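PDB 3EZS: aminotransferase AspB from Helicobacter pylori 26695, which probably works as a pyridoxal 5'-phosphate-dependent transaminase of the class I and II aminotransferase family. Local coordinates for residues A[160-172]-A[304-316]. Sequence-based numbering, arbitrary orientation.
Sequences LNSPNNPTGRTLS and LIYPYSFYVYLPV. With EDO (1,2-ethanediol), chain D; EDO (1,2-ethanediol), chain F.
The SPNNPTG loop of class I and II aminotransferases, here Ser-162 to Gly-168 with cis peptides before Pro-163 and Pro-166, meets four tyrosines. Thr-167 lays CG2 over the centre of the Tyr-313 ring, 3.9 Å from the centroid and 7° off the normal, a CH-pi contact. Its OG1, held between backbone N and carbonyl carbon (chi1 67°), instead faces the loop: Thr-167 N donates to Asn-164 OD1, an Asx motif, and OG1 donates to the same oxygen from the opposite face of its plane. Across one face of Tyr-311 lies the Asn-165 amide, the two planes 20° apart and OD1 3.7 Å from CE2. That OD1 accepts a hydrogen bond from Arg-351 NH1; Arg-351 probably corresponds to the arginine that binds the substrate carboxylate in related aminotransferases. The contact joins the large-domain loop after strand 157-160 to strand 311-315, an outer strand of the small domain's antiparallel sheet. Gly-168, at positive phi, passes its CA 3.7 Å from Ser-309 OG. No direct hydrogen bond crosses, but one water donates to Thr-167 O (2.7 Å) and accepts from Tyr-306 N. Thr-167 O also lies at the Tyr-306 ring edge, 3.5 Å from CD2. Farther along, Thr-170 CB stands over a face of Tyr-308, 3.9 Å from its centroid (CH-pi), while Pro-163 CB packs 3.7 Å from Tyr-308 CB.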
# COMPACT_ATOMS: atom_id res chain seq x y z
N LEU A 160 11.28 -8.11 17.26
CA LEU A 160 11.17 -7.54 18.59
C LEU A 160 10.33 -6.27 18.45
O LEU A 160 10.17 -5.74 17.33
CB LEU A 160 12.54 -7.21 19.17
CG LEU A 160 13.57 -8.34 19.27
CD1 LEU A 160 14.93 -7.76 19.65
CD2 LEU A 160 13.12 -9.44 20.26
N ASN A 161 9.81 -5.80 19.57
CA ASN A 161 9.02 -4.57 19.61
C ASN A 161 9.42 -3.85 20.90
O ASN A 161 8.86 -4.12 21.96
CB ASN A 161 7.53 -4.91 19.59
CG ASN A 161 6.64 -3.68 19.63
OD1 ASN A 161 5.50 -3.74 20.13
ND2 ASN A 161 7.12 -2.56 19.07
N SER A 162 10.39 -2.93 20.78
CA SER A 162 10.92 -2.22 21.94
C SER A 162 11.10 -0.72 21.67
O SER A 162 11.93 -0.35 20.83
CB SER A 162 12.26 -2.83 22.31
OG SER A 162 12.81 -2.22 23.44
N PRO A 163 10.37 0.15 22.40
CA PRO A 163 9.37 -0.13 23.45
C PRO A 163 8.20 -0.97 22.95
O PRO A 163 7.80 -0.88 21.77
CB PRO A 163 8.91 1.26 23.91
CG PRO A 163 10.05 2.17 23.52
CD PRO A 163 10.59 1.60 22.25
N ASN A 164 7.66 -1.78 23.86
CA ASN A 164 6.64 -2.76 23.54
C ASN A 164 5.18 -2.34 23.72
O ASN A 164 4.80 -1.72 24.73
CB ASN A 164 6.89 -3.99 24.42
CG ASN A 164 5.95 -5.16 24.11
OD1 ASN A 164 5.08 -5.49 24.91
ND2 ASN A 164 6.11 -5.77 22.94
N ASN A 165 4.38 -2.71 22.73
CA ASN A 165 2.92 -2.67 22.81
C ASN A 165 2.59 -4.15 23.05
O ASN A 165 2.90 -4.98 22.21
CB ASN A 165 2.29 -2.19 21.50
CG ASN A 165 0.77 -2.33 21.48
OD1 ASN A 165 0.14 -2.67 22.48
ND2 ASN A 165 0.18 -2.09 20.32
N PRO A 166 1.89 -4.48 24.15
CA PRO A 166 1.24 -3.69 25.20
C PRO A 166 1.92 -3.50 26.58
O PRO A 166 1.33 -2.82 27.44
CB PRO A 166 -0.00 -4.54 25.45
CG PRO A 166 0.54 -5.92 25.41
CD PRO A 166 1.66 -5.92 24.38
N THR A 167 3.10 -4.07 26.81
CA THR A 167 3.69 -4.04 28.15
C THR A 167 4.54 -2.82 28.48
O THR A 167 4.82 -2.56 29.65
CB THR A 167 4.60 -5.26 28.37
OG1 THR A 167 5.74 -5.17 27.52
CG2 THR A 167 3.86 -6.60 28.14
N GLY A 168 5.01 -2.10 27.46
CA GLY A 168 5.92 -0.99 27.66
C GLY A 168 7.37 -1.43 27.85
O GLY A 168 8.27 -0.58 27.88
N ARG A 169 7.62 -2.73 27.98
CA ARG A 169 8.97 -3.24 28.19
C ARG A 169 9.91 -2.79 27.09
O ARG A 169 9.61 -2.95 25.91
CB ARG A 169 8.97 -4.77 28.24
CG ARG A 169 10.36 -5.42 28.43
CD ARG A 169 10.98 -5.12 29.80
NE ARG A 169 12.04 -6.10 30.12
CZ ARG A 169 13.32 -6.01 29.78
NH1 ARG A 169 13.79 -5.00 29.07
NH2 ARG A 169 14.15 -6.98 30.14
N THR A 170 11.04 -2.23 27.52
CA THR A 170 12.05 -1.67 26.62
C THR A 170 13.39 -2.35 26.89
O THR A 170 13.87 -2.39 28.02
CB THR A 170 12.13 -0.12 26.78
OG1 THR A 170 10.89 0.44 26.33
CG2 THR A 170 13.25 0.51 25.96
N LEU A 171 13.99 -2.88 25.84
CA LEU A 171 15.27 -3.57 25.94
C LEU A 171 16.41 -2.56 26.02
O LEU A 171 16.42 -1.56 25.30
CB LEU A 171 15.46 -4.47 24.73
CG LEU A 171 14.45 -5.61 24.52
CD1 LEU A 171 14.77 -6.35 23.23
CD2 LEU A 171 14.42 -6.58 25.69
N SER A 172 17.36 -2.83 26.90
CA SER A 172 18.51 -1.98 27.09
C SER A 172 19.49 -2.16 25.93
O SER A 172 19.37 -3.07 25.12
CB SER A 172 19.22 -2.36 28.39
OG SER A 172 19.84 -3.62 28.27
N LEU A 304 4.06 -1.88 38.29
CA LEU A 304 5.19 -1.53 37.46
C LEU A 304 4.73 -0.85 36.15
O LEU A 304 4.00 -1.45 35.36
CB LEU A 304 6.01 -2.78 37.12
CG LEU A 304 7.29 -2.60 36.30
CD1 LEU A 304 8.26 -1.57 36.90
CD2 LEU A 304 7.96 -3.95 36.19
N ILE A 305 5.15 0.40 35.95
CA ILE A 305 4.87 1.14 34.72
C ILE A 305 6.23 1.57 34.16
O ILE A 305 6.92 2.42 34.76
CB ILE A 305 3.93 2.36 34.96
CG1 ILE A 305 2.61 1.90 35.60
CG2 ILE A 305 3.65 3.11 33.64
CD1 ILE A 305 1.67 3.03 35.94
N TYR A 306 6.66 0.95 33.06
CA TYR A 306 7.92 1.32 32.43
C TYR A 306 7.81 2.73 31.85
O TYR A 306 6.75 3.09 31.35
CB TYR A 306 8.30 0.33 31.33
CG TYR A 306 8.61 -1.08 31.83
CD1 TYR A 306 9.72 -1.33 32.64
CD2 TYR A 306 7.83 -2.16 31.44
CE1 TYR A 306 10.00 -2.61 33.09
CE2 TYR A 306 8.10 -3.44 31.87
CZ TYR A 306 9.18 -3.66 32.69
OH TYR A 306 9.42 -4.93 33.09
N PRO A 307 8.88 3.53 31.90
CA PRO A 307 8.83 4.91 31.37
C PRO A 307 8.95 5.05 29.83
O PRO A 307 9.64 5.94 29.33
CB PRO A 307 9.99 5.60 32.10
CG PRO A 307 11.01 4.50 32.28
CD PRO A 307 10.22 3.20 32.44
N TYR A 308 8.23 4.19 29.10
CA TYR A 308 8.26 4.15 27.65
C TYR A 308 6.86 3.71 27.19
O TYR A 308 6.14 3.02 27.93
CB TYR A 308 9.33 3.14 27.12
CG TYR A 308 10.71 3.29 27.71
CD1 TYR A 308 11.65 4.13 27.12
CD2 TYR A 308 11.08 2.59 28.86
CE1 TYR A 308 12.93 4.30 27.67
CE2 TYR A 308 12.38 2.73 29.42
CZ TYR A 308 13.29 3.59 28.82
OH TYR A 308 14.55 3.75 29.35
N SER A 309 6.53 4.09 25.95
CA SER A 309 5.23 3.85 25.32
C SER A 309 4.22 4.72 26.06
O SER A 309 4.60 5.47 26.93
CB SER A 309 4.81 2.36 25.34
OG SER A 309 4.06 2.00 26.51
N PHE A 310 2.95 4.65 25.67
CA PHE A 310 1.90 5.35 26.40
C PHE A 310 0.87 4.36 27.01
O PHE A 310 -0.29 4.73 27.29
CB PHE A 310 1.24 6.45 25.55
CG PHE A 310 0.74 6.02 24.18
CD1 PHE A 310 -0.12 4.96 24.01
CD2 PHE A 310 1.05 6.80 23.06
CE1 PHE A 310 -0.61 4.63 22.76
CE2 PHE A 310 0.56 6.46 21.81
CZ PHE A 310 -0.27 5.38 21.66
N TYR A 311 1.30 3.12 27.24
CA TYR A 311 0.44 2.09 27.82
C TYR A 311 0.69 1.84 29.31
O TYR A 311 1.75 2.17 29.85
CB TYR A 311 0.59 0.75 27.09
CG TYR A 311 0.31 0.84 25.61
CD1 TYR A 311 -0.97 1.09 25.15
CD2 TYR A 311 1.33 0.71 24.68
CE1 TYR A 311 -1.23 1.20 23.78
CE2 TYR A 311 1.09 0.81 23.32
CZ TYR A 311 -0.20 1.08 22.89
OH TYR A 311 -0.45 1.19 21.53
N VAL A 312 -0.34 1.27 29.95
CA VAL A 312 -0.26 0.73 31.30
C VAL A 312 -0.76 -0.71 31.15
O VAL A 312 -1.86 -0.92 30.64
CB VAL A 312 -1.15 1.47 32.30
CG1 VAL A 312 -1.05 0.80 33.68
CG2 VAL A 312 -0.77 2.97 32.36
N TYR A 313 0.08 -1.68 31.53
CA TYR A 313 -0.25 -3.11 31.49
C TYR A 313 -0.66 -3.42 32.93
O TYR A 313 0.17 -3.76 33.77
CB TYR A 313 0.99 -3.90 31.02
CG TYR A 313 0.75 -5.32 30.59
CD1 TYR A 313 -0.06 -5.61 29.48
CD2 TYR A 313 1.35 -6.38 31.24
CE1 TYR A 313 -0.27 -6.93 29.07
CE2 TYR A 313 1.14 -7.70 30.84
CZ TYR A 313 0.34 -7.97 29.75
OH TYR A 313 0.15 -9.29 29.37
N LEU A 314 -1.96 -3.25 33.21
CA LEU A 314 -2.50 -3.28 34.57
C LEU A 314 -2.91 -4.65 35.11
O LEU A 314 -3.83 -5.27 34.57
CB LEU A 314 -3.70 -2.32 34.64
CG LEU A 314 -4.24 -1.88 36.00
CD1 LEU A 314 -3.25 -0.95 36.71
CD2 LEU A 314 -5.59 -1.18 35.81
N PRO A 315 -2.24 -5.14 36.18
CA PRO A 315 -2.61 -6.42 36.78
C PRO A 315 -3.96 -6.34 37.43
O PRO A 315 -4.19 -5.43 38.21
CB PRO A 315 -1.54 -6.66 37.86
CG PRO A 315 -0.47 -5.67 37.62
CD PRO A 315 -1.10 -4.52 36.88
N VAL A 316 -4.83 -7.27 37.08
CA VAL A 316 -6.19 -7.37 37.65
C VAL A 316 -6.41 -8.86 37.86
O VAL A 316 -5.59 -9.68 37.43
CB VAL A 316 -7.25 -6.74 36.71
CG1 VAL A 316 -7.02 -5.25 36.59
CG2 VAL A 316 -7.20 -7.38 35.32
C1 EDO D . 10.30 -6.26 24.88
O1 EDO D . 10.91 -5.03 24.44
C2 EDO D . 10.40 -7.28 23.76
O2 EDO D . 10.01 -6.71 22.52
C1 EDO F . 1.88 -1.12 17.71
O1 EDO F . 1.87 0.03 16.85
C2 EDO F . 3.07 -2.02 17.35
O2 EDO F . 4.27 -1.77 18.09
O HOH W 1 4.57 -0.54 31.45